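Long-range contacts in phosphoglycerate oxidoreductase (PDB 4HY3), which probably reduces hydroxypyruvate or glyoxylate with NADH or NADPH and belongs to the D-isomer specific 2-hydroxyacid dehydrogenases: residues Ile100-Ser105 and Val123-Gln128; Ser170-Ala175 and Lys230-Phe235; Arg258-Ile263 and Gly283-Ala288; Val330-Asp335 and Pro343-Arg348. All coordinates share one frame; numbering follows the deposited sequence.

Contact 1: Ile100-Ser105 and Val123-Gln128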
loop_
_atom_site.group_PDB
_atom_site.type_symbol
_atom_site.label_atom_id
_atom_site.label_comp_id
_atom_site.label_asym_id
_atom_site.label_seq_id
_atom_site.Cartn_x
_atom_site.Cartn_y
_atom_site.Cartn_z
ATOM N N ILE A 100 1.425 29.427 -20.782
ATOM C CA ILE A 100 2.829 29.628 -20.640
ATOM C C ILE A 100 3.298 28.549 -19.701
ATOM O O ILE A 100 2.784 28.432 -18.607
ATOM C CB ILE A 100 3.108 31.023 -20.066
ATOM C CG1 ILE A 100 2.780 32.037 -21.165
ATOM C CG2 ILE A 100 4.559 31.148 -19.570
ATOM C CD1 ILE A 100 2.806 33.498 -20.756
ATOM N N LEU A 101 4.251 27.738 -20.131
ATOM C CA LEU A 101 4.748 26.718 -19.253
ATOM C C LEU A 101 6.094 27.136 -18.651
ATOM O O LEU A 101 7.137 27.081 -19.322
ATOM C CB LEU A 101 4.806 25.374 -19.961
ATOM C CG LEU A 101 3.428 25.004 -20.483
ATOM C CD1 LEU A 101 3.251 25.434 -21.934
ATOM C CD2 LEU A 101 3.107 23.529 -20.310
ATOM N N ASN A 102 6.042 27.550 -17.377
ATOM C CA ASN A 102 7.211 27.971 -16.622
ATOM C C ASN A 102 8.015 26.738 -16.348
ATOM O O ASN A 102 7.456 25.745 -15.893
ATOM C CB ASN A 102 6.785 28.604 -15.284
ATOM C CG ASN A 102 7.880 29.464 -14.650
ATOM O OD1 ASN A 102 8.290 30.474 -15.212
ATOM N ND2 ASN A 102 8.328 29.081 -13.481
ATOM N N VAL A 103 9.315 26.811 -16.635
ATOM C CA VAL A 103 10.242 25.676 -16.492
ATOM C C VAL A 103 11.369 25.932 -15.516
ATOM O O VAL A 103 12.045 25.019 -15.098
ATOM C CB VAL A 103 10.842 25.185 -17.834
ATOM C CG1 VAL A 103 9.747 24.580 -18.701
ATOM C CG2 VAL A 103 11.649 26.256 -18.542
ATOM N N GLU A 104 11.605 27.190 -15.192
ATOM C CA GLU A 104 12.330 27.471 -13.984
ATOM C C GLU A 104 11.272 27.128 -12.962
ATOM O O GLU A 104 10.103 27.439 -13.175
ATOM C CB GLU A 104 12.687 28.946 -13.911
ATOM C CG GLU A 104 13.931 29.197 -13.087
ATOM C CD GLU A 104 13.682 30.185 -11.984
ATOM O OE1 GLU A 104 12.538 30.678 -11.866
ATOM O OE2 GLU A 104 14.629 30.460 -11.226
ATOM N N SER A 105 11.607 26.449 -11.885
ATOM C CA SER A 105 10.528 26.151 -10.939
ATOM C C SER A 105 9.710 27.398 -10.459
ATOM O O SER A 105 8.625 27.241 -9.913
ATOM C CB SER A 105 11.058 25.336 -9.755
ATOM O OG SER A 105 12.296 25.852 -9.290
ATOM N N VAL A 123 -0.850 29.521 -16.482
ATOM C CA VAL A 123 0.572 29.575 -16.263
ATOM C C VAL A 123 0.846 28.376 -15.421
ATOM O O VAL A 123 0.248 28.219 -14.351
ATOM C CB VAL A 123 1.003 30.792 -15.450
ATOM C CG1 VAL A 123 2.500 30.702 -15.190
ATOM C CG2 VAL A 123 0.636 32.107 -16.139
ATOM N N VAL A 124 1.751 27.530 -15.889
ATOM C CA VAL A 124 1.962 26.238 -15.285
ATOM C C VAL A 124 3.446 26.150 -14.926
ATOM O O VAL A 124 4.273 26.840 -15.534
ATOM C CB VAL A 124 1.448 25.140 -16.247
ATOM C CG1 VAL A 124 2.574 24.409 -16.946
ATOM C CG2 VAL A 124 0.563 24.156 -15.525
ATOM N N THR A 125 3.783 25.344 -13.919
ATOM C CA THR A 125 5.171 25.229 -13.430
ATOM C C THR A 125 5.483 23.784 -13.213
ATOM O O THR A 125 4.601 22.947 -13.091
ATOM C CB THR A 125 5.424 25.932 -12.071
ATOM O OG1 THR A 125 4.336 25.634 -11.189
ATOM C CG2 THR A 125 5.562 27.450 -12.231
ATOM N N THR A 126 6.761 23.500 -13.111
ATOM C CA THR A 126 7.211 22.159 -13.268
ATOM C C THR A 126 8.092 21.776 -12.110
ATOM O O THR A 126 8.807 20.774 -12.188
ATOM C CB THR A 126 8.037 22.078 -14.558
ATOM O OG1 THR A 126 9.066 23.087 -14.515
ATOM C CG2 THR A 126 7.130 22.302 -15.765
ATOM N N GLY A 127 8.041 22.596 -11.058
ATOM C CA GLY A 127 8.867 22.448 -9.865
ATOM C C GLY A 127 8.698 21.153 -9.084
ATOM O O GLY A 127 9.571 20.782 -8.294
ATOM N N GLN A 128 7.589 20.443 -9.289
ATOM C CA GLN A 128 7.413 19.218 -8.529
ATOM C C GLN A 128 8.346 18.097 -8.963
ATOM O O GLN A 128 8.455 17.084 -8.275
ATOM C CB GLN A 128 5.967 18.775 -8.454
ATOM C CG GLN A 128 5.456 18.177 -9.723
ATOM C CD GLN A 128 4.326 17.241 -9.433
ATOM O OE1 GLN A 128 4.214 16.717 -8.318
ATOM N NE2 GLN A 128 3.473 17.023 -10.430
#

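Contact 2: Ser170-Ala175 and Lys230-Phe235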
loop_
_atom_site.group_PDB
_atom_site.type_symbol
_atom_site.label_atom_id
_atom_site.label_comp_id
_atom_site.label_asym_id
_atom_site.label_seq_id
_atom_site.Cartn_x
_atom_site.Cartn_y
_atom_site.Cartn_z
ATOM N N SER A 170 24.151 4.064 19.653
ATOM C CA SER A 170 23.103 5.022 19.359
ATOM C C SER A 170 22.291 4.634 18.112
ATOM O O SER A 170 21.388 5.377 17.694
ATOM C CB SER A 170 23.744 6.392 19.175
ATOM O OG SER A 170 25.013 6.418 19.812
ATOM N N ALA A 171 22.602 3.472 17.529
ATOM C CA ALA A 171 21.824 2.965 16.410
ATOM C C ALA A 171 20.355 2.827 16.801
ATOM O O ALA A 171 20.018 2.839 17.984
ATOM C CB ALA A 171 22.372 1.646 15.925
ATOM N N ARG A 172 19.494 2.712 15.792
ATOM C CA ARG A 172 18.047 2.809 15.949
ATOM C C ARG A 172 17.361 2.663 14.591
ATOM O O ARG A 172 17.864 3.166 13.578
ATOM C CB ARG A 172 17.699 4.174 16.514
ATOM C CG ARG A 172 16.290 4.259 17.053
ATOM C CD ARG A 172 15.565 5.427 16.423
ATOM N NE ARG A 172 14.154 5.092 16.347
ATOM C CZ ARG A 172 13.230 5.603 17.143
ATOM N NH1 ARG A 172 13.584 6.501 18.055
ATOM N NH2 ARG A 172 11.961 5.227 17.009
ATOM N N LEU A 173 16.221 1.975 14.574
ATOM C CA LEU A 173 15.448 1.788 13.361
ATOM C C LEU A 173 14.544 2.976 13.127
ATOM O O LEU A 173 14.162 3.658 14.072
ATOM C CB LEU A 173 14.545 0.573 13.450
ATOM C CG LEU A 173 14.981 -0.736 14.063
ATOM C CD1 LEU A 173 14.771 -0.671 15.570
ATOM C CD2 LEU A 173 14.124 -1.835 13.458
ATOM N N ILE A 174 14.179 3.200 11.862
ATOM C CA ILE A 174 13.179 4.196 11.519
ATOM C C ILE A 174 11.769 3.612 11.586
ATOM O O ILE A 174 10.814 4.338 11.780
ATOM C CB ILE A 174 13.493 4.857 10.159
ATOM C CG1 ILE A 174 14.698 5.763 10.316
ATOM C CG2 ILE A 174 12.331 5.690 9.631
ATOM C CD1 ILE A 174 14.954 6.642 9.123
ATOM N N ALA A 175 11.632 2.301 11.445
ATOM C CA ALA A 175 10.297 1.694 11.430
ATOM C C ALA A 175 9.559 1.965 12.741
ATOM O O ALA A 175 8.357 2.246 12.726
ATOM C CB ALA A 175 10.364 0.211 11.112
ATOM N N LYS A 230 7.576 15.849 20.119
ATOM C CA LYS A 230 7.296 14.417 20.244
ATOM C C LYS A 230 7.836 13.621 19.053
ATOM O O LYS A 230 7.179 12.685 18.581
ATOM C CB LYS A 230 5.790 14.217 20.340
ATOM C CG LYS A 230 5.116 15.400 21.011
ATOM C CD LYS A 230 3.675 15.151 21.400
ATOM C CE LYS A 230 3.343 16.053 22.568
ATOM N NZ LYS A 230 1.977 16.615 22.438
ATOM N N SER A 231 9.025 13.996 18.564
ATOM C CA SER A 231 9.530 13.408 17.316
ATOM C C SER A 231 11.009 12.992 17.330
ATOM O O SER A 231 11.875 13.715 17.843
ATOM C CB SER A 231 9.220 14.319 16.109
ATOM O OG SER A 231 7.923 14.091 15.588
ATOM N N ASP A 232 11.278 11.815 16.766
ATOM C CA ASP A 232 12.635 11.314 16.649
ATOM C C ASP A 232 13.273 11.758 15.349
ATOM O O ASP A 232 14.491 11.969 15.293
ATOM C CB ASP A 232 12.653 9.799 16.754
ATOM C CG ASP A 232 12.167 9.304 18.104
ATOM O OD1 ASP A 232 12.826 9.610 19.139
ATOM O OD2 ASP A 232 11.132 8.597 18.119
ATOM N N PHE A 233 12.453 11.908 14.307
ATOM C CA PHE A 233 12.943 12.452 13.060
ATOM C C PHE A 233 12.081 13.586 12.566
ATOM O O PHE A 233 10.873 13.427 12.348
ATOM C CB PHE A 233 13.019 11.375 12.000
ATOM C CG PHE A 233 13.844 10.181 12.394
ATOM C CD1 PHE A 233 15.209 10.182 12.215
ATOM C CD2 PHE A 233 13.240 9.056 12.930
ATOM C CE1 PHE A 233 15.968 9.094 12.572
ATOM C CE2 PHE A 233 13.994 7.958 13.280
ATOM C CZ PHE A 233 15.364 7.976 13.096
ATOM N N ILE A 234 12.730 14.732 12.380
ATOM C CA ILE A 234 12.078 15.964 11.966
ATOM C C ILE A 234 12.705 16.390 10.659
ATOM O O ILE A 234 13.925 16.589 10.600
ATOM C CB ILE A 234 12.285 17.095 13.010
ATOM C CG1 ILE A 234 11.737 16.667 14.373
ATOM C CG2 ILE A 234 11.681 18.423 12.558
ATOM C CD1 ILE A 234 12.608 17.165 15.496
ATOM N N PHE A 235 11.859 16.536 9.633
ATOM C CA PHE A 235 12.257 17.030 8.321
ATOM C C PHE A 235 11.669 18.429 8.076
ATOM O O PHE A 235 10.449 18.607 8.174
ATOM C CB PHE A 235 11.711 16.096 7.222
ATOM C CG PHE A 235 12.262 14.690 7.250
ATOM C CD1 PHE A 235 13.388 14.349 6.490
ATOM C CD2 PHE A 235 11.648 13.698 8.015
ATOM C CE1 PHE A 235 13.886 13.047 6.498
ATOM C CE2 PHE A 235 12.147 12.403 8.035
ATOM C CZ PHE A 235 13.267 12.071 7.279
#

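Contact 3: Arg258-Ile263 and Gly283-Ala288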
loop_
_atom_site.group_PDB
_atom_site.type_symbol
_atom_site.label_atom_id
_atom_site.label_comp_id
_atom_site.label_asym_id
_atom_site.label_seq_id
_atom_site.Cartn_x
_atom_site.Cartn_y
_atom_site.Cartn_z
ATOM N N ARG A 258 15.889 13.917 22.940
ATOM C CA ARG A 258 17.313 13.888 23.238
ATOM C C ARG A 258 18.131 13.613 21.986
ATOM O O ARG A 258 18.618 14.565 21.369
ATOM C CB ARG A 258 17.600 12.907 24.384
ATOM C CG ARG A 258 19.058 12.737 24.790
ATOM C CD ARG A 258 19.769 14.005 25.238
ATOM N NE ARG A 258 21.193 13.679 25.411
ATOM C CZ ARG A 258 22.213 14.534 25.322
ATOM N NH1 ARG A 258 22.000 15.831 25.075
ATOM N NH2 ARG A 258 23.457 14.081 25.487
ATOM N N GLY A 259 18.265 12.349 21.585
ATOM C CA GLY A 259 19.023 12.036 20.370
ATOM C C GLY A 259 18.167 12.256 19.133
ATOM O O GLY A 259 17.831 11.321 18.416
ATOM N N ALA A 260 17.788 13.496 18.882
ATOM C CA ALA A 260 16.830 13.746 17.827
ATOM C C ALA A 260 17.515 13.912 16.476
ATOM O O ALA A 260 18.643 14.414 16.380
ATOM C CB ALA A 260 15.972 14.956 18.159
ATOM N N ALA A 261 16.830 13.471 15.432
ATOM C CA ALA A 261 17.340 13.645 14.086
ATOM C C ALA A 261 16.591 14.780 13.385
ATOM O O ALA A 261 15.364 14.715 13.199
ATOM C CB ALA A 261 17.243 12.345 13.293
ATOM N N PHE A 262 17.353 15.805 13.007
ATOM C CA PHE A 262 16.828 17.015 12.376
ATOM C C PHE A 262 17.401 17.214 10.969
ATOM O O PHE A 262 18.610 17.413 10.791
ATOM C CB PHE A 262 17.132 18.243 13.252
ATOM C CG PHE A 262 16.790 19.551 12.613
ATOM C CD1 PHE A 262 15.550 20.139 12.837
ATOM C CD2 PHE A 262 17.707 20.197 11.789
ATOM C CE1 PHE A 262 15.226 21.360 12.251
ATOM C CE2 PHE A 262 17.396 21.415 11.196
ATOM C CZ PHE A 262 16.155 22.004 11.431
ATOM N N ILE A 263 16.515 17.205 9.981
ATOM C CA ILE A 263 16.945 17.138 8.596
ATOM C C ILE A 263 16.426 18.310 7.759
ATOM O O ILE A 263 15.228 18.448 7.522
ATOM C CB ILE A 263 16.570 15.762 7.997
ATOM C CG1 ILE A 263 17.164 14.636 8.859
ATOM C CG2 ILE A 263 17.058 15.641 6.565
ATOM C CD1 ILE A 263 16.363 13.358 8.852
ATOM N N GLY A 283 25.782 18.339 21.589
ATOM C CA GLY A 283 25.513 16.930 21.433
ATOM C C GLY A 283 24.099 16.623 21.832
ATOM O O GLY A 283 23.814 15.488 22.204
ATOM N N HIS A 284 23.219 17.624 21.761
ATOM C CA HIS A 284 21.812 17.375 22.061
ATOM C C HIS A 284 21.226 16.553 20.965
ATOM O O HIS A 284 21.064 15.340 21.137
ATOM C CB HIS A 284 20.993 18.649 22.276
ATOM C CG HIS A 284 19.602 18.383 22.810
ATOM N ND1 HIS A 284 18.511 19.007 22.335
ATOM C CD2 HIS A 284 19.149 17.516 23.816
ATOM C CE1 HIS A 284 17.404 18.577 23.001
ATOM N NE2 HIS A 284 17.797 17.663 23.903
ATOM N N ILE A 285 20.928 17.214 19.839
ATOM C CA ILE A 285 20.420 16.575 18.627
ATOM C C ILE A 285 21.561 16.219 17.691
ATOM O O ILE A 285 22.699 16.683 17.854
ATOM C CB ILE A 285 19.429 17.469 17.838
ATOM C CG1 ILE A 285 19.919 18.916 17.738
ATOM C CG2 ILE A 285 18.051 17.454 18.466
ATOM C CD1 ILE A 285 20.721 19.231 16.490
ATOM N N VAL A 286 21.224 15.403 16.695
ATOM C CA VAL A 286 22.102 15.105 15.564
ATOM C C VAL A 286 21.458 15.648 14.264
ATOM O O VAL A 286 20.233 15.776 14.186
ATOM C CB VAL A 286 22.386 13.590 15.541
ATOM C CG1 VAL A 286 21.288 12.820 14.804
ATOM C CG2 VAL A 286 23.781 13.312 15.002
ATOM N N ALA A 287 22.249 16.002 13.258
ATOM C CA ALA A 287 21.652 16.682 12.077
ATOM C C ALA A 287 22.279 16.513 10.651
ATOM O O ALA A 287 23.382 16.007 10.482
ATOM C CB ALA A 287 21.427 18.158 12.388
ATOM N N ALA A 288 21.525 16.924 9.632
ATOM C CA ALA A 288 22.004 16.977 8.245
ATOM C C ALA A 288 21.193 17.993 7.493
ATOM O O ALA A 288 19.975 17.953 7.540
ATOM C CB ALA A 288 21.860 15.639 7.555
#

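Contact 4: Val330-Asp335 and Pro343-Arg348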
loop_
_atom_site.group_PDB
_atom_site.type_symbol
_atom_site.label_atom_id
_atom_site.label_comp_id
_atom_site.label_asym_id
_atom_site.label_seq_id
_atom_site.Cartn_x
_atom_site.Cartn_y
_atom_site.Cartn_z
ATOM N N VAL A 330 5.471 19.123 -19.563
ATOM C CA VAL A 330 5.194 20.029 -20.674
ATOM C C VAL A 330 4.435 19.349 -21.820
ATOM O O VAL A 330 3.448 19.870 -22.355
ATOM C CB VAL A 330 6.542 20.582 -21.217
ATOM C CG1 VAL A 330 6.322 21.321 -22.532
ATOM C CG2 VAL A 330 7.249 21.450 -20.158
ATOM N N LEU A 331 4.902 18.162 -22.184
ATOM C CA LEU A 331 4.314 17.407 -23.264
ATOM C C LEU A 331 2.889 16.961 -22.904
ATOM O O LEU A 331 1.924 17.162 -23.649
ATOM C CB LEU A 331 5.240 16.236 -23.583
ATOM C CG LEU A 331 5.771 16.080 -25.026
ATOM C CD1 LEU A 331 5.750 17.381 -25.806
ATOM C CD2 LEU A 331 7.153 15.450 -25.076
ATOM N N GLU A 332 2.741 16.386 -21.729
ATOM C CA GLU A 332 1.439 16.021 -21.288
ATOM C C GLU A 332 0.517 17.234 -21.240
ATOM O O GLU A 332 -0.575 17.226 -21.815
ATOM C CB GLU A 332 1.551 15.319 -19.962
ATOM C CG GLU A 332 1.973 13.872 -20.127
ATOM C CD GLU A 332 2.448 13.285 -18.818
ATOM O OE1 GLU A 332 3.051 14.074 -18.042
ATOM O OE2 GLU A 332 2.231 12.062 -18.572
ATOM N N ASP A 333 0.951 18.308 -20.601
ATOM C CA ASP A 333 0.085 19.473 -20.547
ATOM C C ASP A 333 -0.249 20.085 -21.899
ATOM O O ASP A 333 -1.359 20.529 -22.105
ATOM C CB ASP A 333 0.545 20.485 -19.503
ATOM C CG ASP A 333 0.032 20.121 -18.111
ATOM O OD1 ASP A 333 -0.861 19.225 -18.068
ATOM O OD2 ASP A 333 0.502 20.690 -17.082
HETATM N N MSE A 334 0.676 20.054 -22.847
HETATM C CA MSE A 334 0.368 20.587 -24.172
HETATM C C MSE A 334 -0.730 19.771 -24.842
HETATM O O MSE A 334 -1.674 20.307 -25.443
HETATM C CB MSE A 334 1.692 20.658 -24.903
HETATM C CG MSE A 334 2.411 21.961 -24.555
HETATM SE SE MSE A 334 4.201 21.920 -25.381
HETATM C CE MSE A 334 4.011 23.138 -26.899
ATOM N N ASP A 335 -0.633 18.464 -24.688
ATOM C CA ASP A 335 -1.520 17.558 -25.339
ATOM C C ASP A 335 -2.952 17.703 -24.840
ATOM O O ASP A 335 -3.906 17.622 -25.659
ATOM C CB ASP A 335 -1.034 16.158 -25.093
ATOM C CG ASP A 335 -1.956 15.137 -25.647
ATOM O OD1 ASP A 335 -2.312 15.225 -26.844
ATOM O OD2 ASP A 335 -2.327 14.234 -24.876
ATOM N N PRO A 343 -4.919 22.072 -18.089
ATOM C CA PRO A 343 -3.664 21.390 -17.788
ATOM C C PRO A 343 -3.769 20.755 -16.403
ATOM O O PRO A 343 -4.438 21.316 -15.525
ATOM C CB PRO A 343 -2.647 22.534 -17.801
ATOM C CG PRO A 343 -3.438 23.728 -17.366
ATOM C CD PRO A 343 -4.778 23.539 -18.022
HETATM N N MSE A 344 -3.142 19.591 -16.225
HETATM C CA MSE A 344 -3.250 18.828 -14.982
HETATM C C MSE A 344 -1.925 18.608 -14.346
HETATM O O MSE A 344 -1.826 18.574 -13.130
HETATM C CB MSE A 344 -3.783 17.415 -15.213
HETATM C CG MSE A 344 -5.237 17.284 -15.630
HETATM SE SE MSE A 344 -6.422 18.329 -14.451
HETATM C CE MSE A 344 -6.638 17.128 -12.897
ATOM N N ARG A 345 -0.896 18.457 -15.170
ATOM C CA ARG A 345 0.349 17.822 -14.762
ATOM C C ARG A 345 1.265 18.763 -13.992
ATOM O O ARG A 345 1.800 18.401 -12.944
ATOM C CB ARG A 345 1.080 17.192 -15.980
ATOM C CG ARG A 345 2.205 16.235 -15.599
ATOM C CD ARG A 345 2.048 15.868 -14.130
ATOM N NE ARG A 345 2.626 14.583 -13.772
ATOM C CZ ARG A 345 2.538 14.028 -12.564
ATOM N NH1 ARG A 345 1.893 14.630 -11.577
ATOM N NH2 ARG A 345 3.099 12.862 -12.347
ATOM N N CYS A 346 1.459 19.952 -14.540
ATOM C CA CYS A 346 2.292 20.956 -13.917
ATOM C C CYS A 346 1.396 21.793 -13.022
ATOM O O CYS A 346 0.185 21.810 -13.217
ATOM C CB CYS A 346 2.930 21.838 -14.996
ATOM S SG CYS A 346 3.710 21.001 -16.418
ATOM N N LYS A 347 1.984 22.503 -12.063
ATOM C CA LYS A 347 1.206 23.302 -11.126
ATOM C C LYS A 347 0.585 24.563 -11.764
ATOM O O LYS A 347 1.234 25.262 -12.526
ATOM C CB LYS A 347 2.053 23.666 -9.909
ATOM C CG LYS A 347 1.216 24.196 -8.763
ATOM C CD LYS A 347 1.997 25.079 -7.807
ATOM C CE LYS A 347 2.545 24.291 -6.615
ATOM N NZ LYS A 347 2.663 25.150 -5.394
ATOM N N ARG A 348 -0.675 24.847 -11.450
ATOM C CA ARG A 348 -1.301 26.104 -11.873
ATOM C C ARG A 348 -0.996 27.239 -10.880
ATOM O O ARG A 348 -0.629 26.958 -9.741
ATOM C CB ARG A 348 -2.811 25.914 -11.933
ATOM C CG ARG A 348 -3.435 26.649 -13.077
ATOM C CD ARG A 348 -3.956 25.658 -14.070
ATOM N NE ARG A 348 -5.402 25.700 -14.037
ATOM C CZ ARG A 348 -6.195 24.696 -14.386
ATOM N NH1 ARG A 348 -5.687 23.537 -14.799
ATOM N NH2 ARG A 348 -7.508 24.864 -14.322
#

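Contact 1: Ile100-Ser105 and Val123-Gln128
Ile100 pairs with Val123 and Leu101 with Val124 as parallel bridges, which joins the two strands of a beta-alpha-beta unit (strand 99-101, helix 115-118, strand 122-125) within a mixed sheet. Two backbone bonds fix the register: Val124 N donates to Ile100 O at 3.0 Å with an N-H...O angle of 160°, and Asn102 N returns to Val124 O at 2.7 Å. Ile100 and Val123 face one side of the sheet. Leu101 and Val124 share the other, lying side by side and pointing the same way, with Leu101 CD2 3.5 Å from Val124 CG1; Asp333 of helix 320-338 packs against this pair.

Asn102, where the strand pairing gives way to loop, runs alongside Thr125. Its CB sits 3.1 Å from Val124 O and also meets the Thr125 methyl CG2. CG passes 3.9 Å from the same methyl, and the amide nitrogen ND2 comes alongside it, 3.4 Å from Thr125 CG2. With CG anti to the backbone N (chi1 -161°), the amide follows the neighbouring strand, and ND2 makes a weak bond to Asn106 O. Beyond Val103, which stands farther from Thr126, the chains close up again, and Ser105 CB rests 3.6 Å from Gly127 CA at the start of a 3-10 segment. Between the strands and this point, the hydroxyl OG1 of Thr126 donates a weak hydrogen bond of 3.4 Å to Asn102 O.

Contact 2: Ser170-Ala175 and Lys230-Phe235
Phe233, Arg172 and Ile174 bury the most surface here, where the loop leading into strand 178-182 passes over the start of the adjacent strand 233-236 of the Rossmann-type sheet. Ile174 meets the far end of the Phe233 ring: its CG1 is 3.6 Å from Phe233 CZ, while its CD1 lies over one face, displaced toward the rim. Arg172 slides past the same ring in the opposite direction, bringing CD within 4.2 Å of Phe233 CZ and setting Phe233 CE2 over one guanidinium face. The two planes are 70° apart, so this is not a parallel stack.

Bends at chi2 and chi3 let Arg172 NE reach the carbonyl of the next residue, Leu173 O, 2.7 Å away and close to the guanidinium plane. NH1 then forms a salt bridge of 3.2 Å to Asp232 OD2, whose stronger partner is Arg257. A leucine in place of Arg172 would probably leave Leu173 O without this donor and Asp232 with one cation fewer. Beyond the pair, Glu136 of the second subunit accepts from the backbone N of Ile174 and Ala175. The chemistry is thus divided: an apolar seat on the ring, and a carboxylate paired with two arginines, which should favour its ionised form.

Contact 3: Arg258-Ile263 and Gly283-Ala288
A beta-alpha-beta unit of the Rossmann-type domain, running strand 261-264, helix 273-281, strand 286-289, brings Ala261, Phe262 and Ile263 alongside Val286, Ala287 and Ala288. The short strand segments are 4.8 Å apart at closest approach and 18° from parallel. Three backbone bonds define the register: Val286 N to Ala260 O at 2.8 Å, Phe262 N to Val286 O at 3.1 Å and Ala288 N to Phe262 O at 3.2 Å.

Ala261, Ile263, Val286 and Ala288 share one face, on which the last three touch helix 131-147. On the opposite face Phe262 swings CG anti to its own N (chi1 173°), which carries the ring out from the sheet, only its edge near Ala287 CB; Phe253 meets it edge-to-face. Just before the strands, Ala260 CB packs on Ile285 CG2, which belongs to a side chain seated against helix 273-281. That helix ends in a Schellman motif with Gly283, at positive phi, as its C-prime residue.

Arg258 folds back at chi2 to reach this helix end. Gly283 O lies over one guanidinium face, and the guanidinium and His284 ring planes are 38° apart. NH1 of Arg258 comes to the ring's edge, within its plane, 3.5 Å from His284 CD2.

Contact 4: Val330-Asp335 and Pro343-Arg348
Asp333 projects from helix 320-338 and receives three consecutive backbone N-H groups, those of Met344, Arg345 and Cys346, with its carboxylate. OD1 takes two of them: Arg345 N at 3.0 Å, nearly straight at 169° and on the syn lone pair, and Met344 N at 3.0 Å, which arrives from above the carboxylate plane, 36° out of it. OD2 accepts Cys346 N at 2.8 Å on its syn side but 29° out of the carboxylate plane, again nearly straight; Arg345 N adds only a weak second link to OD2. Both oxygens are therefore gripped, which fixes the rotation of the carboxylate and would be expected to favour its charged state. An alanine here is likely to leave those three amides without their acceptor and the turn at 344-346 freer to move away from the helix.

Around this polar centre the packing is modest. Pro343 CB comes to 3.6 Å from Asp333 CG, the two side chains crossing at about a right angle, and Cys346 SG lies 4.1 Å from Val330 N. One residue earlier, Glu332 runs beside Arg345, its OE1 3.4 Å from Arg345 CG. Their charged ends do not pair with each other: Glu332 OE2 accepts from Ser212 N, and Arg345 NH2 forms a salt bridge with Glu216, both of the third subunit. Asp333 and Cys346 also touch Val124 of strand 122-125, while Met334 turns to strand 77-82. The helix thus lies against the sheet that ends, within this chain, in the short, weakly bonded antiparallel strand 347-348, which follows the turn held by Asp333.

In the fold
The four contacts form two pairs on opposite sides of the chain's centre. Contacts 1 and 4 have centres 9 Å apart and share the mixed sheet, with Thr125 O probably accepting from Lys347 N at 2.8 Å. Contacts 2 and 3 are likewise 9 Å apart in the parallel sheet of the NAD binding domain, where Ile234 N probably donates to Ala261 O at 2.8 Å. Between the pairs, centres are 35 to 40 Å apart; the nearest atoms of contacts 1 and 2 are about 16 Å apart. As in relatives, the active site probably lies between the two domains; the glycine-rich turn after strand 178-182, a neighbour of strand 233-236, is consistent with cofactor binding.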